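Local coordinates for Serine/threonine-protein kinase Tel1 (Chaetomium thermophilum, PDB 6SKY) that phosphorylates serine and threonine residues of proteins with ATP and probably acts as a DNA damage sensor that activates checkpoint signalling, at residues Q2044-A2049 with H2145-A2150; L2376-Y2381 with M2399-E2404; K2417-V2422 with V2453-V2458. One frame throughout, in Å; residues are numbered along the deposited sequence.

In the fold
All three contacts belong to the FAT region of this PI3-kinase-related kinase and follow one another in series, each closing before the next opens, without nesting or crossing. Contact 1 comes first along the chain: it closes a loop of 95 largely helical residues by bringing the end of helix 2035-2047 against the loop between helices 2124-2143 and 2154-2174. Contact 2, its centre about 59 Å from that of contact 1, folds helix 2394-2404 back on the long helix 2348-2387 across only 17 intervening residues. Contact 3 then closes a loop of 30 residues, tying segment 2417-2422, which begins in helix 2409-2418, to helix 2444-2459. Contacts 2 and 3 touch, Glu2379 CG packing 3.8 Å from Trp2418 NE1.

Contact 1 (Q2044-A2049 with H2145-A2150); sequences QSMYQA and HNLRAA
Met2046, in the last turn of helix 2035-2047, meets Leu2147 with both its backbone and its side chain. Its carbonyl O lies 3.5 Å from Leu2147 CD2, and the same methyl packs on Met2046 CG at 3.7 Å. With CG anti to the backbone N (chi1 -168°), the extended thioether chain meets the leucine through CG, crossing it at a slant. The methionine also touches Met2140 and Trp2141 of helix 2124-2143 and Leu2093 and Leu2097 of helix 2077-2097. From Gln2048 on the chain has left the helix, and the carbonyl O of Ala2049 lies 3.9 Å from the other branch of the leucine, CD1. Leu2147 thus divides its two methyls between the helix end and the residue beyond it. Val2055 of helix 2052-2070 touches both Met2046 and Ala2049, while Leu2052 touches Leu2147, so the loop before helix 2154-2174 is packed against the helices of the FAT domain's alpha solenoid. The chemistry implies a join held by burial and van der Waals packing: one methylene-methyl pair is apolar, the two carbonyl oxygens only lie beside methyls, and little directional bonding fixes the pair.

Contact 2 (L2376-Y2381 with M2399-E2404); sequences LCIENY and MALWLE
The ring of Tyr2381 meets Leu2401 at its edge: methyl CD2 lies near the ring plane, 4.4 Å from Tyr2381 CD2, so the leucine approaches the rim of the phenol and not its pi face. Elsewhere round the tyrosine, Asp2394 and Arg2397 from the start of helix 2394-2404 touch its side chain, and OH makes a weak hydrogen bond to Asp2300 of helix 2286-2303. The indole of Trp2402 is engaged elsewhere, edge-to-face with Phe2445 and hydrogen-bonded through NE1 to Asn2412; its backbone nevertheless marks the nearest passage of the two chains, its CA lying 7.7 Å from Ile2378 CA.

The contact itself converges on one methyl. Leu2401 CD2 rests 3.6 Å from Cys2377 SG and 3.8 Å from Ile2378 CG1, besides the tyrosine rim, and so sits among three residues of a single helical stretch. Leu2401 carries CG opposite the backbone N (chi1 -174°), which extends the branch from its own helix across the gap. Cys2377 points its CB toward the leucine, whereas Ile2378 gets there through CG1, which lies anti to the carbonyl carbon (chi1 -80°); the isoleucine and leucine chains meet at a slant. Ile2378 also touches Phe2398, and Ala2411, Val2414 and Val2415 of helix 2409-2418, so it packs among three helices in a buried, largely apolar layer.

The axes of segments 2376-2381 and 2399-2404 pass 10.7 Å apart with 138° between their directions, a separation bridged by the side chains. Two successive helices folded back on each other in this roughly antiparallel way, with a third packed against them, are characteristic of the alpha-solenoid architecture of the FAT domain in PI3-kinase-related kinases.

Contact 3 (K2417-V2422 with V2453-V2458); sequences KWINKV and VYRICV
Arg2455 of helix 2444-2459 reaches across to Ile2419, Asn2420 and Val2422 in segment 2417-2422, which begins in helix 2409-2418, joining two parts of the FAT alpha solenoid. The polar part of the contact is loose. Asn2420 OD1 stands over one face of the guanidinium, off-centre toward its rim and 4.0 Å from Arg2455 NE, the amide and guanidinium planes being inclined at 47°. Two backbone carbonyls lie farther round the group: Ile2419 O approaches obliquely, 4.0 Å from Arg2455 NH1, and Val2422 O is near the plane at the edge. These distances are long, so the oxygens offer a polar surrounding rather than close bonds, which would probably ease the placing of a positive charge here. Asp2451, one turn back along the same helix, adds a weak, long ion pair with NE.

The packing part rests on the arginine's shape. A bend at chi3 (-64°) turns the guanidinium aside from the line of the chain, and Thr2424 also touches this side chain. An alanine here would remove the whole reaching group, and is likely to leave a gap beside Asn2420 and deprive Asp2451 of its distant charge partner. Beside the group, Ile2419 CG1 lies 4.2 Å from Arg2455 NH1.

Contact 1 (Q2044-A2049 with H2145-A2150)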
loop_
_atom_site.group_PDB
_atom_site.type_symbol
_atom_site.label_atom_id
_atom_site.label_comp_id
_atom_site.label_asym_id
_atom_site.label_seq_id
_atom_site.Cartn_x
_atom_site.Cartn_y
_atom_site.Cartn_z
ATOM N N GLN A 2044 -1.945 2.529 40.833
ATOM C CA GLN A 2044 -0.853 2.817 41.749
ATOM C C GLN A 2044 -1.179 2.331 43.150
ATOM O O GLN A 2044 -0.369 1.655 43.790
ATOM C CB GLN A 2044 -0.574 4.312 41.748
ATOM C CG GLN A 2044 0.487 4.740 42.700
ATOM C CD GLN A 2044 0.753 6.208 42.612
ATOM O OE1 GLN A 2044 -0.153 7.018 42.713
ATOM N NE2 GLN A 2044 2.003 6.565 42.416
ATOM N N SER A 2045 -2.368 2.663 43.648
ATOM C CA SER A 2045 -2.792 2.136 44.933
ATOM C C SER A 2045 -2.776 0.621 44.940
ATOM O O SER A 2045 -2.485 0.008 45.966
ATOM C CB SER A 2045 -4.184 2.636 45.269
ATOM O OG SER A 2045 -4.754 1.815 46.259
ATOM N N MET A 2046 -3.110 -0.003 43.815
ATOM C CA MET A 2046 -3.022 -1.457 43.738
ATOM C C MET A 2046 -1.585 -1.934 43.866
ATOM O O MET A 2046 -1.334 -3.029 44.376
ATOM C CB MET A 2046 -3.631 -1.942 42.429
ATOM C CG MET A 2046 -3.860 -3.418 42.353
ATOM S SD MET A 2046 -4.498 -3.878 40.748
ATOM C CE MET A 2046 -4.683 -5.634 40.976
ATOM N N TYR A 2047 -0.630 -1.129 43.417
ATOM C CA TYR A 2047 0.777 -1.493 43.532
ATOM C C TYR A 2047 1.298 -1.277 44.948
ATOM O O TYR A 2047 1.990 -2.137 45.500
ATOM C CB TYR A 2047 1.591 -0.682 42.529
ATOM C CG TYR A 2047 3.068 -0.953 42.537
ATOM C CD1 TYR A 2047 3.572 -2.154 42.076
ATOM C CD2 TYR A 2047 3.964 0.007 42.973
ATOM C CE1 TYR A 2047 4.914 -2.399 42.073
ATOM C CE2 TYR A 2047 5.307 -0.230 42.971
ATOM C CZ TYR A 2047 5.777 -1.434 42.521
ATOM O OH TYR A 2047 7.125 -1.676 42.516
ATOM N N GLN A 2048 0.977 -0.129 45.543
ATOM C CA GLN A 2048 1.482 0.259 46.860
ATOM C C GLN A 2048 0.439 -0.016 47.941
ATOM O O GLN A 2048 -0.097 0.895 48.564
ATOM C CB GLN A 2048 1.862 1.731 46.858
ATOM C CG GLN A 2048 2.622 2.167 45.650
ATOM C CD GLN A 2048 2.814 3.655 45.611
ATOM O OE1 GLN A 2048 2.057 4.400 46.223
ATOM N NE2 GLN A 2048 3.830 4.101 44.891
ATOM N N ALA A 2049 0.161 -1.292 48.174
ATOM C CA ALA A 2049 -0.821 -1.624 49.196
ATOM C C ALA A 2049 -0.708 -3.094 49.534
ATOM O O ALA A 2049 -0.416 -3.919 48.666
ATOM C CB ALA A 2049 -2.248 -1.305 48.747
ATOM N N HIS A 2145 0.784 -10.801 44.567
ATOM C CA HIS A 2145 0.370 -12.087 45.110
ATOM C C HIS A 2145 -0.414 -11.966 46.406
ATOM O O HIS A 2145 -1.176 -12.877 46.734
ATOM C CB HIS A 2145 1.586 -12.974 45.345
ATOM C CG HIS A 2145 2.370 -13.256 44.106
ATOM N ND1 HIS A 2145 2.112 -14.335 43.294
ATOM C CD2 HIS A 2145 3.407 -12.599 43.540
ATOM C CE1 HIS A 2145 2.954 -14.329 42.277
ATOM N NE2 HIS A 2145 3.752 -13.287 42.405
ATOM N N ASN A 2146 -0.238 -10.885 47.158
ATOM C CA ASN A 2146 -0.928 -10.769 48.433
ATOM C C ASN A 2146 -2.347 -10.241 48.292
ATOM O O ASN A 2146 -3.149 -10.412 49.211
ATOM C CB ASN A 2146 -0.124 -9.886 49.388
ATOM C CG ASN A 2146 0.310 -8.583 48.763
ATOM O OD1 ASN A 2146 -0.418 -7.980 47.989
ATOM N ND2 ASN A 2146 1.506 -8.137 49.108
ATOM N N LEU A 2147 -2.679 -9.624 47.163
ATOM C CA LEU A 2147 -4.024 -9.125 46.925
ATOM C C LEU A 2147 -4.994 -10.206 46.475
ATOM O O LEU A 2147 -6.199 -9.952 46.433
ATOM C CB LEU A 2147 -3.990 -8.015 45.878
ATOM C CG LEU A 2147 -3.937 -6.570 46.351
ATOM C CD1 LEU A 2147 -3.123 -6.446 47.598
ATOM C CD2 LEU A 2147 -3.360 -5.699 45.261
ATOM N N ARG A 2148 -4.513 -11.389 46.132
ATOM C CA ARG A 2148 -5.387 -12.446 45.655
ATOM C C ARG A 2148 -5.911 -13.288 46.809
ATOM O O ARG A 2148 -5.329 -13.337 47.892
ATOM C CB ARG A 2148 -4.660 -13.341 44.660
ATOM C CG ARG A 2148 -4.379 -12.674 43.352
ATOM C CD ARG A 2148 -4.005 -13.682 42.317
ATOM N NE ARG A 2148 -2.589 -13.616 42.013
ATOM C CZ ARG A 2148 -1.705 -14.504 42.429
ATOM N NH1 ARG A 2148 -2.096 -15.528 43.163
ATOM N NH2 ARG A 2148 -0.436 -14.372 42.106
ATOM N N ALA A 2149 -7.017 -13.975 46.550
ATOM C CA ALA A 2149 -7.634 -14.821 47.555
ATOM C C ALA A 2149 -6.749 -16.034 47.824
ATOM O O ALA A 2149 -5.653 -16.177 47.280
ATOM C CB ALA A 2149 -9.031 -15.236 47.110
ATOM N N ALA A 2150 -7.234 -16.925 48.687
ATOM C CA ALA A 2150 -6.404 -18.031 49.151
ATOM C C ALA A 2150 -6.157 -19.051 48.047
ATOM O O ALA A 2150 -5.009 -19.370 47.722
ATOM C CB ALA A 2150 -7.055 -18.697 50.361
#

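Contact 2 (L2376-Y2381 with M2399-E2404)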
loop_
_atom_site.group_PDB
_atom_site.type_symbol
_atom_site.label_atom_id
_atom_site.label_comp_id
_atom_site.label_asym_id
_atom_site.label_seq_id
_atom_site.Cartn_x
_atom_site.Cartn_y
_atom_site.Cartn_z
ATOM N N LEU A 2376 -15.064 -34.300 -4.466
ATOM C CA LEU A 2376 -14.631 -33.758 -3.184
ATOM C C LEU A 2376 -15.256 -32.398 -2.916
ATOM O O LEU A 2376 -15.628 -32.094 -1.779
ATOM C CB LEU A 2376 -13.114 -33.660 -3.140
ATOM C CG LEU A 2376 -12.365 -34.980 -3.169
ATOM C CD1 LEU A 2376 -10.891 -34.716 -3.222
ATOM C CD2 LEU A 2376 -12.715 -35.777 -1.950
ATOM N N CYS A 2377 -15.398 -31.576 -3.952
ATOM C CA CYS A 2377 -15.980 -30.252 -3.777
ATOM C C CYS A 2377 -17.422 -30.346 -3.305
ATOM O O CYS A 2377 -17.810 -29.704 -2.322
ATOM C CB CYS A 2377 -15.888 -29.480 -5.091
ATOM S SG CYS A 2377 -16.300 -27.748 -4.993
ATOM N N ILE A 2378 -18.236 -31.148 -3.990
ATOM C CA ILE A 2378 -19.644 -31.233 -3.615
ATOM C C ILE A 2378 -19.795 -31.850 -2.232
ATOM O O ILE A 2378 -20.558 -31.350 -1.391
ATOM C CB ILE A 2378 -20.434 -32.012 -4.678
ATOM C CG1 ILE A 2378 -20.748 -31.106 -5.857
ATOM C CG2 ILE A 2378 -21.712 -32.544 -4.105
ATOM C CD1 ILE A 2378 -21.512 -31.779 -6.930
ATOM N N GLU A 2379 -19.060 -32.928 -1.963
ATOM C CA GLU A 2379 -19.184 -33.596 -0.676
ATOM C C GLU A 2379 -18.797 -32.680 0.470
ATOM O O GLU A 2379 -19.484 -32.642 1.494
ATOM C CB GLU A 2379 -18.326 -34.850 -0.668
ATOM C CG GLU A 2379 -18.101 -35.420 0.695
ATOM C CD GLU A 2379 -17.201 -36.626 0.655
ATOM O OE1 GLU A 2379 -16.876 -37.087 -0.455
ATOM O OE2 GLU A 2379 -16.813 -37.114 1.732
ATOM N N ASN A 2380 -17.714 -31.920 0.322
ATOM C CA ASN A 2380 -17.285 -31.073 1.423
ATOM C C ASN A 2380 -18.139 -29.826 1.569
ATOM O O ASN A 2380 -18.287 -29.333 2.682
ATOM C CB ASN A 2380 -15.822 -30.697 1.258
ATOM C CG ASN A 2380 -14.901 -31.856 1.486
ATOM O OD1 ASN A 2380 -14.895 -32.459 2.546
ATOM N ND2 ASN A 2380 -14.119 -32.181 0.485
ATOM N N TYR A 2381 -18.730 -29.308 0.492
ATOM C CA TYR A 2381 -19.719 -28.245 0.662
ATOM C C TYR A 2381 -20.899 -28.734 1.483
ATOM O O TYR A 2381 -21.356 -28.054 2.409
ATOM C CB TYR A 2381 -20.199 -27.734 -0.691
ATOM C CG TYR A 2381 -19.389 -26.596 -1.228
ATOM C CD1 TYR A 2381 -18.980 -25.575 -0.409
ATOM C CD2 TYR A 2381 -19.016 -26.553 -2.553
ATOM C CE1 TYR A 2381 -18.238 -24.547 -0.891
ATOM C CE2 TYR A 2381 -18.272 -25.528 -3.039
ATOM C CZ TYR A 2381 -17.886 -24.526 -2.205
ATOM O OH TYR A 2381 -17.136 -23.490 -2.687
ATOM N N MET A 2399 -25.374 -24.816 -4.745
ATOM C CA MET A 2399 -26.516 -24.883 -5.645
ATOM C C MET A 2399 -26.101 -24.601 -7.077
ATOM O O MET A 2399 -26.509 -25.310 -8.000
ATOM C CB MET A 2399 -27.586 -23.900 -5.184
ATOM C CG MET A 2399 -28.938 -24.141 -5.786
ATOM S SD MET A 2399 -29.384 -25.878 -5.679
ATOM C CE MET A 2399 -29.454 -26.106 -3.910
ATOM N N ALA A 2400 -25.294 -23.563 -7.285
ATOM C CA ALA A 2400 -24.786 -23.289 -8.626
ATOM C C ALA A 2400 -24.008 -24.481 -9.164
ATOM O O ALA A 2400 -24.219 -24.923 -10.301
ATOM C CB ALA A 2400 -23.912 -22.041 -8.604
ATOM N N LEU A 2401 -23.119 -25.034 -8.341
ATOM C CA LEU A 2401 -22.279 -26.140 -8.775
ATOM C C LEU A 2401 -23.096 -27.384 -9.083
ATOM O O LEU A 2401 -22.759 -28.141 -9.994
ATOM C CB LEU A 2401 -21.246 -26.429 -7.699
ATOM C CG LEU A 2401 -20.176 -27.456 -7.994
ATOM C CD1 LEU A 2401 -19.273 -26.941 -9.072
ATOM C CD2 LEU A 2401 -19.414 -27.695 -6.734
ATOM N N TRP A 2402 -24.166 -27.623 -8.336
ATOM C CA TRP A 2402 -24.976 -28.808 -8.568
ATOM C C TRP A 2402 -25.870 -28.643 -9.779
ATOM O O TRP A 2402 -26.098 -29.602 -10.516
ATOM C CB TRP A 2402 -25.823 -29.116 -7.344
ATOM C CG TRP A 2402 -26.645 -30.345 -7.471
ATOM C CD1 TRP A 2402 -26.320 -31.476 -8.142
ATOM C CD2 TRP A 2402 -27.933 -30.570 -6.907
ATOM N NE1 TRP A 2402 -27.323 -32.397 -8.029
ATOM C CE2 TRP A 2402 -28.329 -31.861 -7.274
ATOM C CE3 TRP A 2402 -28.793 -29.802 -6.122
ATOM C CZ2 TRP A 2402 -29.542 -32.402 -6.887
ATOM C CZ3 TRP A 2402 -29.992 -30.342 -5.739
ATOM C CH2 TRP A 2402 -30.356 -31.626 -6.121
ATOM N N LEU A 2403 -26.406 -27.443 -9.997
ATOM C CA LEU A 2403 -27.266 -27.246 -11.153
ATOM C C LEU A 2403 -26.469 -27.229 -12.445
ATOM O O LEU A 2403 -27.008 -27.570 -13.499
ATOM C CB LEU A 2403 -28.070 -25.958 -11.006
ATOM C CG LEU A 2403 -29.095 -25.909 -9.874
ATOM C CD1 LEU A 2403 -30.007 -24.720 -10.033
ATOM C CD2 LEU A 2403 -29.895 -27.181 -9.808
ATOM N N GLU A 2404 -25.193 -26.844 -12.397
ATOM C CA GLU A 2404 -24.370 -26.957 -13.597
ATOM C C GLU A 2404 -24.150 -28.412 -13.986
ATOM O O GLU A 2404 -24.092 -28.739 -15.175
ATOM C CB GLU A 2404 -23.030 -26.264 -13.395
ATOM C CG GLU A 2404 -23.104 -24.761 -13.460
ATOM C CD GLU A 2404 -21.791 -24.096 -13.099
ATOM O OE1 GLU A 2404 -20.772 -24.809 -12.991
ATOM O OE2 GLU A 2404 -21.779 -22.861 -12.913
#

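Contact 3 (K2417-V2422 with V2453-V2458)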
loop_
_atom_site.group_PDB
_atom_site.type_symbol
_atom_site.label_atom_id
_atom_site.label_comp_id
_atom_site.label_asym_id
_atom_site.label_seq_id
_atom_site.Cartn_x
_atom_site.Cartn_y
_atom_site.Cartn_z
ATOM N N LYS A 2417 -26.030 -39.038 -1.539
ATOM C CA LYS A 2417 -25.482 -39.602 -0.316
ATOM C C LYS A 2417 -25.489 -38.597 0.829
ATOM O O LYS A 2417 -25.742 -38.970 1.977
ATOM C CB LYS A 2417 -24.074 -40.117 -0.576
ATOM C CG LYS A 2417 -23.527 -40.975 0.526
ATOM C CD LYS A 2417 -22.166 -41.502 0.156
ATOM C CE LYS A 2417 -21.516 -42.196 1.328
ATOM N NZ LYS A 2417 -20.137 -42.626 0.985
ATOM N N TRP A 2418 -25.219 -37.319 0.553
ATOM C CA TRP A 2418 -24.986 -36.373 1.644
ATOM C C TRP A 2418 -26.048 -35.295 1.828
ATOM O O TRP A 2418 -25.888 -34.458 2.715
ATOM C CB TRP A 2418 -23.626 -35.692 1.470
ATOM C CG TRP A 2418 -22.501 -36.641 1.555
ATOM C CD1 TRP A 2418 -21.758 -37.118 0.528
ATOM C CD2 TRP A 2418 -22.002 -37.262 2.734
ATOM N NE1 TRP A 2418 -20.815 -37.993 0.991
ATOM C CE2 TRP A 2418 -20.948 -38.099 2.349
ATOM C CE3 TRP A 2418 -22.346 -37.192 4.084
ATOM C CZ2 TRP A 2418 -20.234 -38.855 3.257
ATOM C CZ3 TRP A 2418 -21.636 -37.940 4.981
ATOM C CH2 TRP A 2418 -20.594 -38.762 4.567
ATOM N N ILE A 2419 -27.129 -35.284 1.048
ATOM C CA ILE A 2419 -28.035 -34.139 1.089
ATOM C C ILE A 2419 -28.968 -34.146 2.294
ATOM O O ILE A 2419 -29.418 -33.079 2.720
ATOM C CB ILE A 2419 -28.855 -34.070 -0.210
ATOM C CG1 ILE A 2419 -29.618 -32.753 -0.325
ATOM C CG2 ILE A 2419 -29.831 -35.206 -0.275
ATOM C CD1 ILE A 2419 -28.765 -31.562 -0.571
ATOM N N ASN A 2420 -29.261 -35.300 2.876
ATOM C CA ASN A 2420 -30.286 -35.358 3.910
ATOM C C ASN A 2420 -29.803 -34.911 5.278
ATOM O O ASN A 2420 -30.579 -34.971 6.233
ATOM C CB ASN A 2420 -30.846 -36.770 4.014
ATOM C CG ASN A 2420 -31.670 -37.144 2.821
ATOM O OD1 ASN A 2420 -32.824 -36.745 2.706
ATOM N ND2 ASN A 2420 -31.084 -37.911 1.915
ATOM N N LYS A 2421 -28.562 -34.464 5.403
ATOM C CA LYS A 2421 -28.022 -34.056 6.688
ATOM C C LYS A 2421 -27.921 -32.553 6.831
ATOM O O LYS A 2421 -27.572 -32.069 7.908
ATOM C CB LYS A 2421 -26.656 -34.696 6.901
ATOM C CG LYS A 2421 -26.726 -36.198 6.874
ATOM C CD LYS A 2421 -25.367 -36.827 6.742
ATOM C CE LYS A 2421 -25.509 -38.308 6.480
ATOM N NZ LYS A 2421 -24.196 -38.992 6.474
ATOM N N VAL A 2422 -28.223 -31.806 5.779
ATOM C CA VAL A 2422 -28.221 -30.352 5.840
ATOM C C VAL A 2422 -29.574 -29.897 6.364
ATOM O O VAL A 2422 -30.609 -30.405 5.914
ATOM C CB VAL A 2422 -27.926 -29.739 4.466
ATOM C CG1 VAL A 2422 -27.667 -28.265 4.598
ATOM C CG2 VAL A 2422 -26.754 -30.424 3.835
ATOM N N VAL A 2453 -37.286 -29.823 -2.381
ATOM C CA VAL A 2453 -38.314 -28.787 -2.374
ATOM C C VAL A 2453 -39.450 -29.168 -1.437
ATOM O O VAL A 2453 -39.969 -28.330 -0.689
ATOM C CB VAL A 2453 -38.814 -28.529 -3.805
ATOM C CG1 VAL A 2453 -40.074 -27.719 -3.785
ATOM C CG2 VAL A 2453 -37.763 -27.816 -4.599
ATOM N N TYR A 2454 -39.843 -30.439 -1.449
ATOM C CA TYR A 2454 -40.877 -30.920 -0.544
ATOM C C TYR A 2454 -40.487 -30.712 0.913
ATOM O O TYR A 2454 -41.281 -30.212 1.716
ATOM C CB TYR A 2454 -41.138 -32.393 -0.836
ATOM C CG TYR A 2454 -42.162 -33.039 0.044
ATOM C CD1 TYR A 2454 -43.505 -32.919 -0.229
ATOM C CD2 TYR A 2454 -41.782 -33.785 1.141
ATOM C CE1 TYR A 2454 -44.439 -33.508 0.572
ATOM C CE2 TYR A 2454 -42.709 -34.377 1.944
ATOM C CZ TYR A 2454 -44.036 -34.237 1.656
ATOM O OH TYR A 2454 -44.970 -34.834 2.462
ATOM N N ARG A 2455 -39.263 -31.093 1.278
ATOM C CA ARG A 2455 -38.836 -30.945 2.664
ATOM C C ARG A 2455 -38.726 -29.487 3.077
ATOM O O ARG A 2455 -39.017 -29.151 4.229
ATOM C CB ARG A 2455 -37.513 -31.665 2.882
ATOM C CG ARG A 2455 -37.651 -33.161 2.838
ATOM C CD ARG A 2455 -36.380 -33.862 3.250
ATOM N NE ARG A 2455 -35.283 -33.598 2.331
ATOM C CZ ARG A 2455 -34.196 -32.912 2.649
ATOM N NH1 ARG A 2455 -33.251 -32.720 1.751
ATOM N NH2 ARG A 2455 -34.050 -32.431 3.871
ATOM N N ILE A 2456 -38.318 -28.601 2.168
ATOM C CA ILE A 2456 -38.305 -27.182 2.508
ATOM C C ILE A 2456 -39.716 -26.683 2.763
ATOM O O ILE A 2456 -39.963 -25.954 3.726
ATOM C CB ILE A 2456 -37.622 -26.356 1.411
ATOM C CG1 ILE A 2456 -36.157 -26.731 1.287
ATOM C CG2 ILE A 2456 -37.738 -24.891 1.729
ATOM C CD1 ILE A 2456 -35.508 -26.123 0.098
ATOM N N CYS A 2457 -40.666 -27.055 1.906
ATOM C CA CYS A 2457 -42.035 -26.594 2.106
ATOM C C CYS A 2457 -42.679 -27.200 3.339
ATOM O O CYS A 2457 -43.634 -26.629 3.863
ATOM C CB CYS A 2457 -42.887 -26.904 0.883
ATOM S SG CYS A 2457 -42.339 -26.084 -0.600
ATOM N N VAL A 2458 -42.188 -28.341 3.813
ATOM C CA VAL A 2458 -42.752 -28.921 5.028
ATOM C C VAL A 2458 -42.151 -28.285 6.275
ATOM O O VAL A 2458 -42.865 -28.006 7.240
ATOM C CB VAL A 2458 -42.570 -30.444 5.023
ATOM C CG1 VAL A 2458 -42.944 -31.013 6.353
ATOM C CG2 VAL A 2458 -43.425 -31.050 3.968
#